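Local structure of aromatic-L-amino-acid decarboxylase (Catharanthus roseus, 6EEW) at residues L143-F153 / C327-P335; S168-R179 / M205-A213. The protein catalyses the pyridoxal 5'-phosphate-dependent decarboxylation of L-tryptophan to tryptamine and of L-5-hydroxytryptophan to serotonin, working as a homodimer. All coordinates share one frame; numbering follows the deposited sequence.

Interaction 1 (L143-F153 / C327-P335)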
ATOM      1  N   LEU A 143      15.998   9.575   9.890  1.00 38.17           N
ATOM      2  CA  LEU A 143      15.047  10.635   9.614  1.00 44.73           C
ATOM      3  C   LEU A 143      14.560  11.270  10.901  1.00 47.17           C
ATOM      4  O   LEU A 143      14.449  12.496  10.994  1.00 48.30           O
ATOM      5  CB  LEU A 143      13.906  10.077   8.786  1.00 44.44           C
ATOM      6  CG  LEU A 143      13.332  10.986   7.718  1.00 53.63           C
ATOM      7  CD1 LEU A 143      14.447  11.657   6.983  1.00 55.88           C
ATOM      8  CD2 LEU A 143      12.524  10.107   6.761  1.00 61.57           C
ATOM      9  N   ALA A 144      14.314  10.451  11.926  1.00 50.22           N
ATOM     10  CA  ALA A 144      13.884  10.990  13.206  1.00 41.03           C
ATOM     11  C   ALA A 144      14.898  11.992  13.741  1.00 49.83           C
ATOM     12  O   ALA A 144      14.518  13.035  14.293  1.00 38.72           O
ATOM     13  CB  ALA A 144      13.676   9.850  14.200  1.00 36.63           C
ATOM     14  N   GLN A 145      16.193  11.681  13.605  1.00 58.11           N
ATOM     15  CA  GLN A 145      17.228  12.598  14.072  1.00 52.31           C
ATOM     16  C   GLN A 145      17.277  13.869  13.231  1.00 54.32           C
ATOM     17  O   GLN A 145      17.471  14.969  13.768  1.00 50.51           O
ATOM     18  CB  GLN A 145      18.595  11.922  14.043  1.00 53.10           C
ATOM     19  CG  GLN A 145      18.736  10.729  14.949  1.00 53.09           C
ATOM     20  CD  GLN A 145      20.053  10.020  14.702  1.00 56.35           C
ATOM     21  OE1 GLN A 145      21.100  10.503  15.113  1.00 63.30           O
ATOM     22  NE2 GLN A 145      20.012   8.903  13.982  1.00 47.65           N
ATOM     23  N   ILE A 146      17.143  13.746  11.907  1.00 49.29           N
ATOM     24  CA  ILE A 146      17.108  14.964  11.102  1.00 47.26           C
ATOM     25  C   ILE A 146      15.950  15.835  11.564  1.00 52.82           C
ATOM     26  O   ILE A 146      16.089  17.051  11.730  1.00 50.60           O
ATOM     27  CB  ILE A 146      17.011  14.633   9.600  1.00 43.61           C
ATOM     28  CG1 ILE A 146      18.286  13.948   9.104  1.00 41.32           C
ATOM     29  CG2 ILE A 146      16.825  15.886   8.781  1.00 43.37           C
ATOM     30  CD1 ILE A 146      18.036  13.065   7.895  1.00 38.02           C
ATOM     31  N   LEU A 147      14.799  15.219  11.826  1.00 54.59           N
ATOM     32  CA  LEU A 147      13.674  15.974  12.351  1.00 45.29           C
ATOM     33  C   LEU A 147      13.885  16.397  13.786  1.00 43.22           C
ATOM     34  O   LEU A 147      13.015  17.081  14.335  1.00 46.13           O
ATOM     35  CB  LEU A 147      12.391  15.148  12.234  1.00 40.30           C
ATOM     36  CG  LEU A 147      11.983  14.786  10.799  1.00 39.90           C
ATOM     37  CD1 LEU A 147      10.862  13.723  10.767  1.00 33.01           C
ATOM     38  CD2 LEU A 147      11.609  16.035  10.010  1.00 51.30           C
ATOM     39  N   LYS A 148      14.998  15.987  14.407  1.00 43.66           N
ATOM     40  CA  LYS A 148      15.297  16.318  15.805  1.00 47.67           C
ATOM     41  C   LYS A 148      14.157  15.919  16.734  1.00 48.95           C
ATOM     42  O   LYS A 148      13.768  16.666  17.637  1.00 48.50           O
ATOM     43  CB  LYS A 148      15.654  17.801  15.978  1.00 52.39           C
ATOM     44  CG  LYS A 148      16.967  18.223  15.297  1.00 54.81           C
ATOM     45  CD  LYS A 148      17.230  19.702  15.482  1.00 60.42           C
ATOM     46  CE  LYS A 148      18.436  20.187  14.676  1.00 64.31           C
ATOM     47  NZ  LYS A 148      19.710  19.471  15.020  1.00 59.10           N
ATOM     48  N   LEU A 149      13.638  14.712  16.521  1.00 43.92           N
ATOM     49  CA  LEU A 149      12.655  14.137  17.415  1.00 35.83           C
ATOM     50  C   LEU A 149      13.345  13.557  18.652  1.00 45.01           C
ATOM     51  O   LEU A 149      14.503  13.129  18.590  1.00 46.73           O
ATOM     52  CB  LEU A 149      11.879  13.028  16.708  1.00 42.09           C
ATOM     53  CG  LEU A 149      11.208  13.368  15.376  1.00 41.57           C
ATOM     54  CD1 LEU A 149      10.462  12.142  14.846  1.00 43.27           C
ATOM     55  CD2 LEU A 149      10.258  14.559  15.534  1.00 35.36           C
ATOM     56  N   PRO A 150      12.655  13.520  19.782  1.00 39.76           N
ATOM     57  CA  PRO A 150      13.247  12.917  20.982  1.00 45.57           C
ATOM     58  C   PRO A 150      13.527  11.432  20.779  1.00 54.38           C
ATOM     59  O   PRO A 150      13.017  10.788  19.863  1.00 53.33           O
ATOM     60  CB  PRO A 150      12.190  13.147  22.067  1.00 43.48           C
ATOM     61  CG  PRO A 150      10.909  13.424  21.324  1.00 44.62           C
ATOM     62  CD  PRO A 150      11.304  14.053  20.007  1.00 37.92           C
ATOM     63  N   LYS A 151      14.423  10.903  21.617  1.00 59.79           N
ATOM     64  CA  LYS A 151      14.767   9.487  21.562  1.00 53.50           C
ATOM     65  C   LYS A 151      13.561   8.582  21.797  1.00 52.51           C
ATOM     66  O   LYS A 151      13.629   7.381  21.517  1.00 51.00           O
ATOM     67  CB  LYS A 151      15.876   9.185  22.572  1.00 57.96           C
ATOM     68  CG  LYS A 151      17.301   9.333  22.020  1.00 60.49           C
ATOM     69  CD  LYS A 151      17.662   8.140  21.119  1.00 68.22           C
ATOM     70  CE  LYS A 151      19.129   8.161  20.675  1.00 75.89           C
ATOM     71  NZ  LYS A 151      19.466   9.316  19.772  1.00 79.58           N
ATOM     72  N   SER A 152      12.470   9.118  22.327  1.00 50.42           N
ATOM     73  CA  SER A 152      11.284   8.314  22.573  1.00 52.67           C
ATOM     74  C   SER A 152      10.561   7.918  21.289  1.00 57.44           C
ATOM     75  O   SER A 152       9.590   7.154  21.357  1.00 64.89           O
ATOM     76  CB  SER A 152      10.344   9.075  23.507  1.00 58.54           C
ATOM     77  OG  SER A 152      10.049  10.362  22.989  1.00 62.89           O
ATOM     78  N   PHE A 153      11.014   8.391  20.128  1.00 51.56           N
ATOM     79  CA  PHE A 153      10.462   7.990  18.840  1.00 45.05           C
ATOM     80  C   PHE A 153      11.425   7.115  18.043  1.00 44.23           C
ATOM     81  O   PHE A 153      11.189   6.886  16.851  1.00 45.65           O
ATOM     82  CB  PHE A 153      10.086   9.221  18.007  1.00 43.68           C
ATOM     83  CG  PHE A 153       8.939  10.015  18.576  1.00 43.61           C
ATOM     84  CD1 PHE A 153       7.623   9.653  18.277  1.00 45.69           C
ATOM     85  CD2 PHE A 153       9.174  11.115  19.402  1.00 36.36           C
ATOM     86  CE1 PHE A 153       6.540  10.366  18.782  1.00 44.12           C
ATOM     87  CE2 PHE A 153       8.105  11.846  19.915  1.00 42.29           C
ATOM     88  CZ  PHE A 153       6.773  11.463  19.606  1.00 47.84           C
ATOM     89  N   CYS A 327       5.196   6.462  -0.278  1.00 45.85           N
ATOM     90  CA  CYS A 327       6.148   6.551   0.818  1.00 41.85           C
ATOM     91  C   CYS A 327       5.606   7.459   1.914  1.00 46.70           C
ATOM     92  O   CYS A 327       5.560   8.680   1.738  1.00 54.51           O
ATOM     93  CB  CYS A 327       7.499   7.060   0.315  1.00 47.36           C
ATOM     94  SG  CYS A 327       8.838   6.925   1.510  1.00 47.94           S
ATOM     95  N   THR A 328       5.179   6.874   3.035  1.00 31.86           N
ATOM     96  CA  THR A 328       4.753   7.622   4.210  1.00 37.12           C
ATOM     97  C   THR A 328       5.489   7.099   5.436  1.00 42.60           C
ATOM     98  O   THR A 328       5.625   5.890   5.601  1.00 47.05           O
ATOM     99  CB  THR A 328       3.252   7.514   4.376  1.00 35.39           C
ATOM    100  OG1 THR A 328       2.646   8.302   3.351  1.00 36.76           O
ATOM    101  CG2 THR A 328       2.821   7.998   5.734  1.00 45.89           C
ATOM    102  N   CYS A 329       6.027   7.995   6.252  1.00 36.72           N
ATOM    103  CA  CYS A 329       6.736   7.620   7.465  1.00 40.08           C
ATOM    104  C   CYS A 329       5.852   7.874   8.666  1.00 44.36           C
ATOM    105  O   CYS A 329       5.221   8.934   8.767  1.00 46.18           O
ATOM    106  CB  CYS A 329       8.038   8.405   7.623  1.00 44.64           C
ATOM    107  SG  CYS A 329       9.185   8.200   6.283  1.00 50.59           S
ATOM    108  N   LEU A 330       5.836   6.910   9.584  1.00 43.97           N
ATOM    109  CA  LEU A 330       5.037   6.984  10.796  1.00 41.64           C
ATOM    110  C   LEU A 330       5.935   6.655  11.971  1.00 43.44           C
ATOM    111  O   LEU A 330       6.663   5.656  11.937  1.00 35.13           O
ATOM    112  CB  LEU A 330       3.871   6.012  10.754  1.00 44.77           C
ATOM    113  CG  LEU A 330       3.057   5.798  12.028  1.00 42.94           C
ATOM    114  CD1 LEU A 330       2.187   7.013  12.326  1.00 33.76           C
ATOM    115  CD2 LEU A 330       2.224   4.540  11.864  1.00 46.08           C
ATOM    116  N   TRP A 331       5.975   7.553  12.943  1.00 42.48           N
ATOM    117  CA  TRP A 331       6.652   7.322  14.202  1.00 40.39           C
ATOM    118  C   TRP A 331       5.636   7.226  15.331  1.00 37.79           C
ATOM    119  O   TRP A 331       4.629   7.954  15.354  1.00 39.85           O
ATOM    120  CB  TRP A 331       7.646   8.437  14.506  1.00 46.38           C
ATOM    121  CG  TRP A 331       8.839   8.532  13.612  1.00 41.02           C
ATOM    122  CD1 TRP A 331      10.078   7.981  13.810  1.00 45.92           C
ATOM    123  CD2 TRP A 331       8.923   9.278  12.401  1.00 39.29           C
ATOM    124  NE1 TRP A 331      10.930   8.349  12.786  1.00 40.42           N
ATOM    125  CE2 TRP A 331      10.238   9.144  11.910  1.00 36.37           C
ATOM    126  CE3 TRP A 331       8.009  10.053  11.684  1.00 36.46           C
ATOM    127  CZ2 TRP A 331      10.652   9.738  10.733  1.00 36.02           C
ATOM    128  CZ3 TRP A 331       8.416  10.632  10.510  1.00 42.69           C
ATOM    129  CH2 TRP A 331       9.729  10.470  10.039  1.00 42.76           C
ATOM    130  N   VAL A 332       5.934   6.357  16.290  1.00 38.56           N
ATOM    131  CA  VAL A 332       5.065   6.114  17.430  1.00 46.41           C
ATOM    132  C   VAL A 332       5.925   6.062  18.679  1.00 52.51           C
ATOM    133  O   VAL A 332       6.981   5.411  18.700  1.00 53.90           O
ATOM    134  CB  VAL A 332       4.239   4.829  17.266  1.00 46.89           C
ATOM    135  CG1 VAL A 332       3.419   4.592  18.496  1.00 48.68           C
ATOM    136  CG2 VAL A 332       3.335   4.975  16.072  1.00 43.12           C
ATOM    137  N   LYS A 333       5.469   6.759  19.718  1.00 47.97           N
ATOM    138  CA  LYS A 333       6.231   6.864  20.951  1.00 55.47           C
ATOM    139  C   LYS A 333       6.116   5.593  21.779  1.00 54.87           C
ATOM    140  O   LYS A 333       7.054   5.249  22.513  1.00 61.57           O
ATOM    141  CB  LYS A 333       5.757   8.085  21.742  1.00 54.05           C
ATOM    142  CG  LYS A 333       6.644   8.472  22.908  1.00 57.60           C
ATOM    143  CD  LYS A 333       6.251   9.843  23.441  1.00 53.29           C
ATOM    144  CE  LYS A 333       4.839   9.836  23.985  1.00 47.97           C
ATOM    145  NZ  LYS A 333       4.417  11.205  24.388  1.00 58.43           N
ATOM    146  N   GLN A 334       4.982   4.890  21.683  1.00 45.90           N
ATOM    147  CA  GLN A 334       4.776   3.628  22.388  1.00 44.42           C
ATOM    148  C   GLN A 334       4.402   2.546  21.376  1.00 40.81           C
ATOM    149  O   GLN A 334       3.214   2.239  21.180  1.00 40.97           O
ATOM    150  CB  GLN A 334       3.719   3.780  23.474  1.00 49.76           C
ATOM    151  CG  GLN A 334       4.201   4.612  24.645  1.00 61.10           C
ATOM    152  CD  GLN A 334       3.195   4.644  25.775  1.00 70.75           C
ATOM    153  OE1 GLN A 334       2.198   5.366  25.714  1.00 75.63           O
ATOM    154  NE2 GLN A 334       3.455   3.862  26.822  1.00 71.99           N
ATOM    155  N   PRO A 335       5.385   1.955  20.702  1.00 36.08           N
ATOM    156  CA  PRO A 335       5.052   0.891  19.738  1.00 37.70           C
ATOM    157  C   PRO A 335       4.177  -0.202  20.329  1.00 45.86           C
ATOM    158  O   PRO A 335       3.275  -0.674  19.637  1.00 50.14           O
ATOM    159  CB  PRO A 335       6.430   0.367  19.308  1.00 34.54           C
ATOM    160  CG  PRO A 335       7.341   1.513  19.497  1.00 38.62           C
ATOM    161  CD  PRO A 335       6.828   2.256  20.710  1.00 38.63           C
TER

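Interaction 2 (S168-R179 / M205-A213)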
ATOM      1  N   SER A 168      -3.558   7.971   5.101  1.00 52.76           N
ATOM      2  CA  SER A 168      -4.818   7.413   5.570  1.00 57.24           C
ATOM      3  C   SER A 168      -4.586   6.162   6.407  1.00 56.16           C
ATOM      4  O   SER A 168      -5.174   6.018   7.483  1.00 57.45           O
ATOM      5  CB  SER A 168      -5.754   7.139   4.395  1.00 56.29           C
ATOM      6  OG  SER A 168      -6.337   8.357   3.942  1.00 55.83           O
ATOM      7  N   GLU A 169      -3.694   5.269   5.967  1.00 48.71           N
ATOM      8  CA  GLU A 169      -3.502   4.049   6.742  1.00 52.81           C
ATOM      9  C   GLU A 169      -2.627   4.275   7.973  1.00 53.12           C
ATOM     10  O   GLU A 169      -2.792   3.581   8.978  1.00 55.34           O
ATOM     11  CB  GLU A 169      -2.948   2.919   5.853  1.00 50.80           C
ATOM     12  CG  GLU A 169      -1.634   3.179   5.122  1.00 62.80           C
ATOM     13  CD  GLU A 169      -1.144   1.935   4.337  1.00 63.38           C
ATOM     14  OE1 GLU A 169      -1.961   1.020   4.094  1.00 60.96           O
ATOM     15  OE2 GLU A 169       0.057   1.867   3.977  1.00 62.69           O
ATOM     16  N   SER A 170      -1.730   5.256   7.953  1.00 57.35           N
ATOM     17  CA  SER A 170      -1.002   5.590   9.177  1.00 53.22           C
ATOM     18  C   SER A 170      -1.947   6.121  10.243  1.00 43.51           C
ATOM     19  O   SER A 170      -1.903   5.693  11.408  1.00 47.25           O
ATOM     20  CB  SER A 170       0.096   6.585   8.867  1.00 54.58           C
ATOM     21  OG  SER A 170       0.987   5.992   7.956  1.00 55.76           O
ATOM     22  N   ILE A 171      -2.803   7.068   9.869  1.00 42.44           N
ATOM     23  CA  ILE A 171      -3.782   7.591  10.812  1.00 36.26           C
ATOM     24  C   ILE A 171      -4.722   6.485  11.267  1.00 47.54           C
ATOM     25  O   ILE A 171      -5.078   6.406  12.449  1.00 45.98           O
ATOM     26  CB  ILE A 171      -4.552   8.773  10.204  1.00 38.63           C
ATOM     27  CG1 ILE A 171      -3.601   9.967  10.039  1.00 49.29           C
ATOM     28  CG2 ILE A 171      -5.659   9.205  11.132  1.00 44.06           C
ATOM     29  CD1 ILE A 171      -4.274  11.225   9.499  1.00 52.73           C
ATOM     30  N   LEU A 172      -5.168   5.635  10.333  1.00 48.73           N
ATOM     31  CA  LEU A 172      -6.049   4.529  10.691  1.00 48.55           C
ATOM     32  C   LEU A 172      -5.400   3.625  11.732  1.00 48.07           C
ATOM     33  O   LEU A 172      -6.042   3.234  12.712  1.00 51.34           O
ATOM     34  CB  LEU A 172      -6.424   3.744   9.432  1.00 46.00           C
ATOM     35  CG  LEU A 172      -7.293   2.496   9.585  1.00 47.88           C
ATOM     36  CD1 LEU A 172      -8.604   2.815  10.284  1.00 47.77           C
ATOM     37  CD2 LEU A 172      -7.557   1.854   8.232  1.00 43.95           C
ATOM     38  N   CYS A 173      -4.117   3.306  11.555  1.00 47.13           N
ATOM     39  CA  CYS A 173      -3.418   2.464  12.520  1.00 42.32           C
ATOM     40  C   CYS A 173      -3.338   3.139  13.889  1.00 46.77           C
ATOM     41  O   CYS A 173      -3.617   2.508  14.920  1.00 45.12           O
ATOM     42  CB  CYS A 173      -2.035   2.090  11.973  1.00 43.50           C
ATOM     43  SG  CYS A 173      -2.111   0.723  10.678  1.00 49.91           S
ATOM     44  N   THR A 174      -2.973   4.427  13.928  1.00 46.01           N
ATOM     45  CA  THR A 174      -2.885   5.060  15.245  1.00 46.43           C
ATOM     46  C   THR A 174      -4.252   5.184  15.892  1.00 42.99           C
ATOM     47  O   THR A 174      -4.377   5.037  17.117  1.00 48.62           O
ATOM     48  CB  THR A 174      -2.187   6.431  15.171  1.00 45.53           C
ATOM     49  OG1 THR A 174      -2.999   7.374  14.454  1.00 46.81           O
ATOM     50  CG2 THR A 174      -0.837   6.292  14.515  1.00 35.73           C
ATOM     51  N   ILE A 175      -5.291   5.416  15.090  1.00 41.97           N
ATOM     52  CA  ILE A 175      -6.652   5.470  15.622  1.00 40.12           C
ATOM     53  C   ILE A 175      -7.053   4.123  16.213  1.00 41.33           C
ATOM     54  O   ILE A 175      -7.708   4.057  17.262  1.00 43.72           O
ATOM     55  CB  ILE A 175      -7.646   5.887  14.525  1.00 43.19           C
ATOM     56  CG1 ILE A 175      -7.298   7.256  13.961  1.00 40.16           C
ATOM     57  CG2 ILE A 175      -9.068   5.869  15.065  1.00 40.60           C
ATOM     58  CD1 ILE A 175      -8.315   7.733  12.925  1.00 43.96           C
ATOM     59  N   ILE A 176      -6.699   3.028  15.540  1.00 42.87           N
ATOM     60  CA  ILE A 176      -7.072   1.721  16.078  1.00 45.50           C
ATOM     61  C   ILE A 176      -6.293   1.440  17.357  1.00 47.11           C
ATOM     62  O   ILE A 176      -6.831   0.883  18.320  1.00 41.15           O
ATOM     63  CB  ILE A 176      -6.855   0.607  15.037  1.00 43.91           C
ATOM     64  CG1 ILE A 176      -7.881   0.716  13.901  1.00 44.49           C
ATOM     65  CG2 ILE A 176      -6.932  -0.751  15.724  1.00 38.31           C
ATOM     66  CD1 ILE A 176      -7.682  -0.262  12.790  1.00 47.71           C
ATOM     67  N   ALA A 177      -5.014   1.818  17.388  1.00 48.00           N
ATOM     68  CA  ALA A 177      -4.223   1.670  18.607  1.00 57.33           C
ATOM     69  C   ALA A 177      -4.883   2.389  19.780  1.00 54.53           C
ATOM     70  O   ALA A 177      -5.047   1.822  20.870  1.00 61.29           O
ATOM     71  CB  ALA A 177      -2.802   2.196  18.377  1.00 58.44           C
ATOM     72  N   ALA A 178      -5.276   3.643  19.572  1.00 49.62           N
ATOM     73  CA  ALA A 178      -5.947   4.382  20.637  1.00 56.14           C
ATOM     74  C   ALA A 178      -7.256   3.706  21.035  1.00 56.09           C
ATOM     75  O   ALA A 178      -7.567   3.566  22.233  1.00 58.11           O
ATOM     76  CB  ALA A 178      -6.194   5.824  20.198  1.00 52.35           C
ATOM     77  N   ARG A 179      -8.053   3.311  20.030  1.00 54.80           N
ATOM     78  CA  ARG A 179      -9.322   2.629  20.282  1.00 58.33           C
ATOM     79  C   ARG A 179      -9.120   1.391  21.140  1.00 57.35           C
ATOM     80  O   ARG A 179      -9.871   1.149  22.087  1.00 58.71           O
ATOM     81  CB  ARG A 179      -9.993   2.250  18.957  1.00 52.54           C
ATOM     82  CG  ARG A 179     -11.364   1.546  19.109  1.00 56.85           C
ATOM     83  CD  ARG A 179     -11.742   0.780  17.819  1.00 55.03           C
ATOM     84  NE  ARG A 179     -10.946  -0.440  17.681  1.00 48.67           N
ATOM     85  CZ  ARG A 179     -10.808  -1.132  16.556  1.00 43.56           C
ATOM     86  NH1 ARG A 179     -11.402  -0.728  15.438  1.00 41.25           N
ATOM     87  NH2 ARG A 179     -10.046  -2.215  16.542  1.00 43.17           N
ATOM     88  N   MET A 205     -10.581  13.291   4.717  1.00 77.59           N
ATOM     89  CA  MET A 205      -9.846  12.059   4.984  1.00 70.27           C
ATOM     90  C   MET A 205     -10.017  11.558   6.408  1.00 66.90           C
ATOM     91  O   MET A 205     -10.204  10.359   6.629  1.00 71.32           O
ATOM     92  CB  MET A 205      -8.355  12.291   4.682  1.00 74.72           C
ATOM     93  CG  MET A 205      -7.384  11.191   5.119  1.00 83.23           C
ATOM     94  SD  MET A 205      -6.782  11.316   6.821  1.00 88.20           S
ATOM     95  CE  MET A 205      -5.883  12.868   6.769  1.00 82.46           C
ATOM     96  N   PHE A 206      -9.996  12.480   7.368  1.00 61.47           N
ATOM     97  CA  PHE A 206     -10.002  12.117   8.784  1.00 55.88           C
ATOM     98  C   PHE A 206     -11.313  11.472   9.225  1.00 57.01           C
ATOM     99  O   PHE A 206     -11.273  10.423   9.895  1.00 64.43           O
ATOM    100  CB  PHE A 206      -9.670  13.372   9.599  1.00 49.90           C
ATOM    101  CG  PHE A 206     -10.021  13.279  11.042  1.00 48.94           C
ATOM    102  CD1 PHE A 206      -9.257  12.522  11.921  1.00 48.62           C
ATOM    103  CD2 PHE A 206     -11.148  13.924  11.511  1.00 45.38           C
ATOM    104  CE1 PHE A 206      -9.610  12.445  13.270  1.00 47.68           C
ATOM    105  CE2 PHE A 206     -11.512  13.854  12.853  1.00 49.32           C
ATOM    106  CZ  PHE A 206     -10.741  13.111  13.732  1.00 48.77           C
ATOM    107  N   PRO A 207     -12.485  12.029   8.918  1.00 51.81           N
ATOM    108  CA  PRO A 207     -13.735  11.343   9.293  1.00 53.29           C
ATOM    109  C   PRO A 207     -13.882   9.967   8.660  1.00 60.50           C
ATOM    110  O   PRO A 207     -14.376   9.026   9.302  1.00 53.94           O
ATOM    111  CB  PRO A 207     -14.822  12.310   8.799  1.00 49.62           C
ATOM    112  CG  PRO A 207     -14.112  13.667   8.692  1.00 49.69           C
ATOM    113  CD  PRO A 207     -12.719  13.341   8.287  1.00 50.64           C
ATOM    114  N   LYS A 208     -13.508   9.838   7.389  1.00 63.20           N
ATOM    115  CA  LYS A 208     -13.553   8.534   6.743  1.00 57.46           C
ATOM    116  C   LYS A 208     -12.746   7.525   7.541  1.00 55.05           C
ATOM    117  O   LYS A 208     -13.208   6.411   7.818  1.00 52.59           O
ATOM    118  CB  LYS A 208     -13.019   8.644   5.315  1.00 54.68           C
ATOM    119  CG  LYS A 208     -12.770   7.304   4.630  1.00 57.11           C
ATOM    120  CD  LYS A 208     -12.311   7.509   3.212  1.00 58.70           C
ATOM    121  CE  LYS A 208     -12.001   6.194   2.526  1.00 63.47           C
ATOM    122  NZ  LYS A 208     -11.688   6.432   1.091  1.00 67.79           N
ATOM    123  N   THR A 209     -11.534   7.913   7.928  1.00 58.49           N
ATOM    124  CA  THR A 209     -10.687   7.047   8.739  1.00 58.06           C
ATOM    125  C   THR A 209     -11.368   6.675  10.050  1.00 49.83           C
ATOM    126  O   THR A 209     -11.407   5.501  10.429  1.00 52.88           O
ATOM    127  CB  THR A 209      -9.345   7.732   8.996  1.00 67.41           C
ATOM    128  OG1 THR A 209      -8.617   7.808   7.766  1.00 72.92           O
ATOM    129  CG2 THR A 209      -8.529   6.934   9.983  1.00 72.15           C
ATOM    130  N   CYS A 210     -11.932   7.661  10.756  1.00 41.74           N
ATOM    131  CA  CYS A 210     -12.611   7.345  12.012  1.00 46.86           C
ATOM    132  C   CYS A 210     -13.726   6.325  11.790  1.00 54.65           C
ATOM    133  O   CYS A 210     -13.884   5.377  12.569  1.00 52.27           O
ATOM    134  CB  CYS A 210     -13.177   8.613  12.643  1.00 50.45           C
ATOM    135  SG  CYS A 210     -11.914   9.831  13.139  1.00 48.34           S
ATOM    136  N   LYS A 211     -14.522   6.518  10.739  1.00 59.15           N
ATOM    137  CA  LYS A 211     -15.606   5.588  10.447  1.00 56.23           C
ATOM    138  C   LYS A 211     -15.056   4.191  10.169  1.00 60.62           C
ATOM    139  O   LYS A 211     -15.616   3.189  10.630  1.00 55.09           O
ATOM    140  CB  LYS A 211     -16.420   6.103   9.259  1.00 54.90           C
ATOM    141  CG  LYS A 211     -17.533   5.188   8.800  1.00 56.78           C
ATOM    142  CD  LYS A 211     -18.238   5.744   7.567  1.00 56.98           C
ATOM    143  CE  LYS A 211     -19.429   4.873   7.199  1.00 59.49           C
ATOM    144  NZ  LYS A 211     -20.209   5.398   6.044  1.00 62.28           N
ATOM    145  N   LEU A 212     -13.950   4.110   9.425  1.00 53.44           N
ATOM    146  CA  LEU A 212     -13.341   2.815   9.149  1.00 52.27           C
ATOM    147  C   LEU A 212     -12.994   2.068  10.427  1.00 57.78           C
ATOM    148  O   LEU A 212     -13.063   0.833  10.456  1.00 57.22           O
ATOM    149  CB  LEU A 212     -12.098   2.983   8.281  1.00 52.99           C
ATOM    150  CG  LEU A 212     -12.367   3.514   6.873  1.00 57.31           C
ATOM    151  CD1 LEU A 212     -11.100   3.466   6.052  1.00 53.86           C
ATOM    152  CD2 LEU A 212     -13.476   2.701   6.197  1.00 59.25           C
ATOM    153  N   ALA A 213     -12.589   2.787  11.478  1.00 56.86           N
ATOM    154  CA  ALA A 213     -12.206   2.159  12.738  1.00 46.56           C
ATOM    155  C   ALA A 213     -13.405   1.804  13.601  1.00 52.80           C
ATOM    156  O   ALA A 213     -13.223   1.201  14.666  1.00 58.20           O
ATOM    157  CB  ALA A 213     -11.265   3.063  13.529  1.00 40.97           C
TER

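Interaction 1 (L143-F153 / C327-P335)
Lys333, whose alkyl chain lies against Ser152 and Phe153, has its ammonium nitrogen NZ gripped by two backbone carbonyls, Val310 O and Glu308 O. The contact packs the end of helix 130-146, closed by a Schellman motif at Lys148, and the turn after it onto strand 328-332 of the central mixed sheet in the fold type I pyridoxal-phosphate domain. Arg301 braces that helix end by binding both Leu147 O and Lys148 O.

Trp331 is the large wedge between the two. Its CG stands anti to the carbonyl carbon (chi1 -67°), which sends the indole under the last helical turn and spreads it among small and branched aliphatic groups. Leu149 CD1 sits over one face, 4.0 Å from the centroid of the five-membered ring and 7° off its normal, a CH-pi contact. At the rim, Leu143 CB lies in the indole plane, 3.8 Å from Trp331 CZ2. Leu147 CD1 approaches obliquely, 3.5 Å from Trp331 CH2. Ala144 suits its place because a bare methyl fits beside the pyrrole nitrogen, with Ala144 CB 3.4 Å from Trp331 NE1, while that N-H is bonded to Met140 O. A leucine in place of Trp331 would probably leave Met140 O without its indole donor and open a gap beneath Leu149 and Ala144.

Farther along the strand, the Phe153 ring crosses the Trp331 side chain at about a right angle, and Lys333 CG covers one of its faces. The lysine chain, bent at chi3 (63°), can thus pack its methylenes on the ring while its charge leads away. No classical hydrogen bond joins the segments; Ser152 O instead receives a CA-H...O contact from Lys333 CA at 3.4 Å.

Interaction 2 (S168-R179 / M205-A213)
With OG1 anti to its own carbonyl carbon and CG2 anti to the backbone N (chi1 -69°), Thr209 presents its methyl to helix 167-186 and keeps its hydroxyl for its own helix. This is knobs-into-holes packing: Thr209 fills the hole formed by Ser168, Ile171, Leu172 and Ile175. The axes of 168-179 and 206-212 approach to 9.4 Å and cross at -46°, within the pyridoxal-phosphate domain. A small branched residue suits the closest part of the crossing, where Thr209 CG2 lies 3.5 Å from Leu172 CA. The buried hydroxyl is satisfied locally, Thr209 OG1 donating from above the carbonyl plane to Met205 O at 3.2 Å; the same oxygen also accepts Thr209 N.

Met205, flexible and bent at chi2 and chi3, folds its thioether over Ile171, with Met205 CE 3.6 Å from Ile171 CD1. Its CG presses on the hydroxyl of Ser168, and Ser168 OG bonds a phosphate oxygen of the pyridoxal-phosphate-modified Lys319. Through Ser168, Met205 probably acts as a second-shell neighbour of the cofactor phosphate.

At the other end Ala213 is small enough for two isoleucines to close on it, Ala213 CB lying 3.9 Å from Ile175 CG2 and also touching Ile176 CG1. Arg179 reaches past them to the dimer interface, where NH2 binds Lys211 O and NH1 binds Leu212 O, both of the second subunit. Within its own chain, Arg179 NH1 donates to Ala213 O at 2.8 Å, with an N-H...O angle of 151° and the oxygen in the guanidinium plane.

Overall arrangement
The segments follow the chain as 143-153, 168-179, 205-213 and 327-335, so interaction 2 falls wholly between the halves of interaction 1. Their centres lie 19 Å apart in the pyridoxal-phosphate domain. Strand 328-332 and helix 167-186 join them: alternate strand side chains serve different neighbours, Trp331 packing with 143-153 while Thr328 and Leu330 meet Ser170 and Thr174 of the helix. The closest of these touches is Thr328 CG2 to Ser170 OG, 3.5 Å. Layers of helix thus cover both faces of the sheet. Interaction 2 includes Ser168, which holds a phosphate oxygen of the cofactor. Both reach the second subunit, interaction 1 through Gln145 and Ile146, interaction 2 through residues such as Arg179.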